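Local coordinates for protein 3-deoxy-manno-octulosonate cytidylyltransferase (Escherichia coli, PDB 1H7E) that catalyses the transfer of a cytidylyl group from CTP to the eight-carbon sugar KDO, giving CMP-KDO and diphosphate, and so probably activates the sugar for lipopolysaccharide synthesis, at residues E108-G113 and P121-C126. Numbering follows the deposited sequence.
Sequences ETLLQG and PVATLC
In the alpha/beta core of this GT-A-like nucleotidyltransferase, helix 104-116 packs on one face of the mixed central sheet, and Leu110 is the residue it lowers onto Ala123 and Leu125 of strand 122-129. The chain turns back after the helix, so the two elements run roughly antiparallel, at 148°, with their axes 8.5 Å apart at the closest point. The touching work falls to one branch of Leu110. With CG anti to the backbone N (chi1 -173°), its side chain reaches from the helix to the strand, and CD1 settles over the peptide that joins Ala123 to Thr124, 3.5 Å from Ala123 C. From the same place it meets the methyl of Ala123, with CD1 to CB at 3.6 Å. Farther along the strand, Leu125 CD2 closes the other flank at 4.1 Å from Leu110 CD1; the CB of Leu125 does not aim at the helix, but the end of the side chain swings nearer to it. Alanine suits position 123 because its single methyl lets the leucine come down onto the backbone itself, where the CA atoms of Leu110 and Ala123 are 6.6 Å apart. Alternation along the strand sends Thr124 to the opposite face, where its OG1 is hydrogen-bonded to Ile175 O. Leu110 also touches Ile175 and Ala177 of the adjacent strand 169-179, while Leu111 turns away from strand 122-129 to meet Ile91 and Ile93 of strand 91-94, so successive leucines spread the helix across three strands. No hydrogen bond links the two segments: buried aliphatic groups hold helix to sheet by dispersion and exclusion of water, leaving the peptide groups of Ala123 and Thr124 to pair with the neighbouring strands.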
ATOM      1  N   GLU A 108      -9.177 -17.212 -16.779  1.00 16.80           N
ATOM      2  CA  GLU A 108      -8.323 -17.199 -17.961  1.00 16.20           C
ATOM      3  C   GLU A 108      -7.499 -15.913 -18.035  1.00 19.77           C
ATOM      4  O   GLU A 108      -6.331 -15.937 -18.444  1.00 17.26           O
ATOM      5  CB  GLU A 108      -9.160 -17.383 -19.230  1.00 18.66           C
ATOM      6  CG  GLU A 108      -9.618 -18.820 -19.421  1.00 25.53           C
ATOM      7  CD  GLU A 108     -10.615 -19.016 -20.560  1.00 28.73           C
ATOM      8  OE1 GLU A 108     -10.777 -18.112 -21.409  1.00 30.02           O
ATOM      9  OE2 GLU A 108     -11.249 -20.092 -20.587  1.00 27.32           O
ATOM     10  N   THR A 109      -8.111 -14.796 -17.627  1.00 21.22           N
ATOM     11  CA  THR A 109      -7.444 -13.483 -17.606  1.00 22.35           C
ATOM     12  C   THR A 109      -6.270 -13.566 -16.641  1.00 19.07           C
ATOM     13  O   THR A 109      -5.165 -13.129 -16.944  1.00 21.64           O
ATOM     14  CB  THR A 109      -8.419 -12.362 -17.120  1.00 23.59           C
ATOM     15  OG1 THR A 109      -9.381 -12.089 -18.143  1.00 27.51           O
ATOM     16  CG2 THR A 109      -7.669 -11.071 -16.792  1.00 26.93           C
ATOM     17  N   LEU A 110      -6.518 -14.186 -15.497  1.00 21.33           N
ATOM     18  CA  LEU A 110      -5.510 -14.352 -14.467  1.00 19.77           C
ATOM     19  C   LEU A 110      -4.365 -15.221 -14.989  1.00 21.12           C
ATOM     20  O   LEU A 110      -3.199 -14.830 -14.920  1.00 19.29           O
ATOM     21  CB  LEU A 110      -6.177 -14.982 -13.250  1.00 21.63           C
ATOM     22  CG  LEU A 110      -5.440 -15.139 -11.935  1.00 23.52           C
ATOM     23  CD1 LEU A 110      -5.105 -13.774 -11.377  1.00 23.08           C
ATOM     24  CD2 LEU A 110      -6.347 -15.893 -10.980  1.00 21.60           C
ATOM     25  N   LEU A 111      -4.709 -16.353 -15.610  1.00 21.89           N
ATOM     26  CA  LEU A 111      -3.701 -17.282 -16.148  1.00 24.23           C
ATOM     27  C   LEU A 111      -2.880 -16.644 -17.261  1.00 26.28           C
ATOM     28  O   LEU A 111      -1.672 -16.875 -17.349  1.00 25.00           O
ATOM     29  CB  LEU A 111      -4.361 -18.560 -16.680  1.00 25.84           C
ATOM     30  CG  LEU A 111      -3.815 -19.932 -16.279  1.00 28.31           C
ATOM     31  CD1 LEU A 111      -4.349 -20.944 -17.261  1.00 29.37           C
ATOM     32  CD2 LEU A 111      -2.300 -19.967 -16.278  1.00 25.45           C
ATOM     33  N   GLN A 112      -3.541 -15.869 -18.123  1.00 27.62           N
ATOM     34  CA  GLN A 112      -2.858 -15.181 -19.215  1.00 30.81           C
ATOM     35  C   GLN A 112      -1.843 -14.162 -18.662  1.00 29.24           C
ATOM     36  O   GLN A 112      -0.748 -13.994 -19.211  1.00 26.84           O
ATOM     37  CB  GLN A 112      -3.872 -14.480 -20.135  1.00 39.15           C
ATOM     38  CG  GLN A 112      -3.270 -14.005 -21.471  1.00 50.83           C
ATOM     39  CD  GLN A 112      -2.431 -15.097 -22.149  1.00 58.06           C
ATOM     40  OE1 GLN A 112      -2.972 -16.063 -22.702  1.00 60.32           O
ATOM     41  NE2 GLN A 112      -1.104 -14.964 -22.075  1.00 59.64           N
ATOM     42  N   GLY A 113      -2.218 -13.488 -17.577  1.00 25.07           N
ATOM     43  CA  GLY A 113      -1.326 -12.524 -16.964  1.00 24.03           C
ATOM     44  C   GLY A 113      -0.042 -13.191 -16.495  1.00 24.43           C
ATOM     45  O   GLY A 113       1.045 -12.633 -16.686  1.00 23.64           O
ATOM     46  N   PRO A 121       5.405 -13.318  -9.642  1.00 15.08           N
ATOM     47  CA  PRO A 121       5.217 -14.412  -8.689  1.00 14.41           C
ATOM     48  C   PRO A 121       3.777 -14.777  -8.351  1.00 14.96           C
ATOM     49  O   PRO A 121       3.450 -15.960  -8.216  1.00 15.01           O
ATOM     50  CB  PRO A 121       5.954 -13.918  -7.431  1.00 13.24           C
ATOM     51  CG  PRO A 121       6.687 -12.641  -7.875  1.00 15.21           C
ATOM     52  CD  PRO A 121       5.840 -12.090  -8.956  1.00 14.35           C
ATOM     53  N   VAL A 122       2.931 -13.757  -8.180  1.00 12.26           N
ATOM     54  CA  VAL A 122       1.541 -13.942  -7.766  1.00 10.30           C
ATOM     55  C   VAL A 122       0.636 -12.952  -8.486  1.00 14.40           C
ATOM     56  O   VAL A 122       1.035 -11.812  -8.754  1.00 13.75           O
ATOM     57  CB  VAL A 122       1.387 -13.668  -6.236  1.00 11.15           C
ATOM     58  CG1 VAL A 122      -0.038 -13.959  -5.758  1.00 10.44           C
ATOM     59  CG2 VAL A 122       2.423 -14.463  -5.424  1.00 12.82           C
ATOM     60  N   ALA A 123      -0.569 -13.405  -8.820  1.00 14.13           N
ATOM     61  CA  ALA A 123      -1.562 -12.556  -9.476  1.00 13.10           C
ATOM     62  C   ALA A 123      -2.915 -12.794  -8.796  1.00 13.11           C
ATOM     63  O   ALA A 123      -3.160 -13.862  -8.230  1.00 13.81           O
ATOM     64  CB  ALA A 123      -1.641 -12.852 -10.964  1.00 12.55           C
ATOM     65  N   THR A 124      -3.771 -11.773  -8.797  1.00 10.12           N
ATOM     66  CA  THR A 124      -5.081 -11.881  -8.190  1.00  7.33           C
ATOM     67  C   THR A 124      -6.022 -10.947  -8.952  1.00  9.28           C
ATOM     68  O   THR A 124      -5.606 -10.305  -9.925  1.00  8.09           O
ATOM     69  CB  THR A 124      -5.047 -11.576  -6.669  1.00  7.12           C
ATOM     70  OG1 THR A 124      -6.312 -11.910  -6.093  1.00  9.05           O
ATOM     71  CG2 THR A 124      -4.723 -10.070  -6.401  1.00  9.98           C
ATOM     72  N   LEU A 125      -7.283 -10.914  -8.537  1.00  8.81           N
ATOM     73  CA  LEU A 125      -8.297 -10.112  -9.221  1.00 11.86           C
ATOM     74  C   LEU A 125      -8.939  -9.016  -8.374  1.00 10.45           C
ATOM     75  O   LEU A 125      -8.905  -9.059  -7.148  1.00 10.48           O
ATOM     76  CB  LEU A 125      -9.414 -11.036  -9.738  1.00 12.55           C
ATOM     77  CG  LEU A 125      -9.023 -12.138 -10.737  1.00 14.36           C
ATOM     78  CD1 LEU A 125     -10.237 -13.012 -10.999  1.00 14.82           C
ATOM     79  CD2 LEU A 125      -8.471 -11.530 -12.028  1.00 13.30           C
ATOM     80  N   CYS A 126      -9.555  -8.053  -9.062  1.00 11.30           N
ATOM     81  CA  CYS A 126     -10.259  -6.960  -8.403  1.00 10.23           C
ATOM     82  C   CYS A 126     -11.320  -6.399  -9.368  1.00 11.64           C
ATOM     83  O   CYS A 126     -11.287  -6.671 -10.577  1.00 10.98           O
ATOM     84  CB  CYS A 126      -9.271  -5.854  -7.994  1.00  6.09           C
ATOM     85  SG  CYS A 126      -8.547  -4.959  -9.346  1.00 13.58           S
TER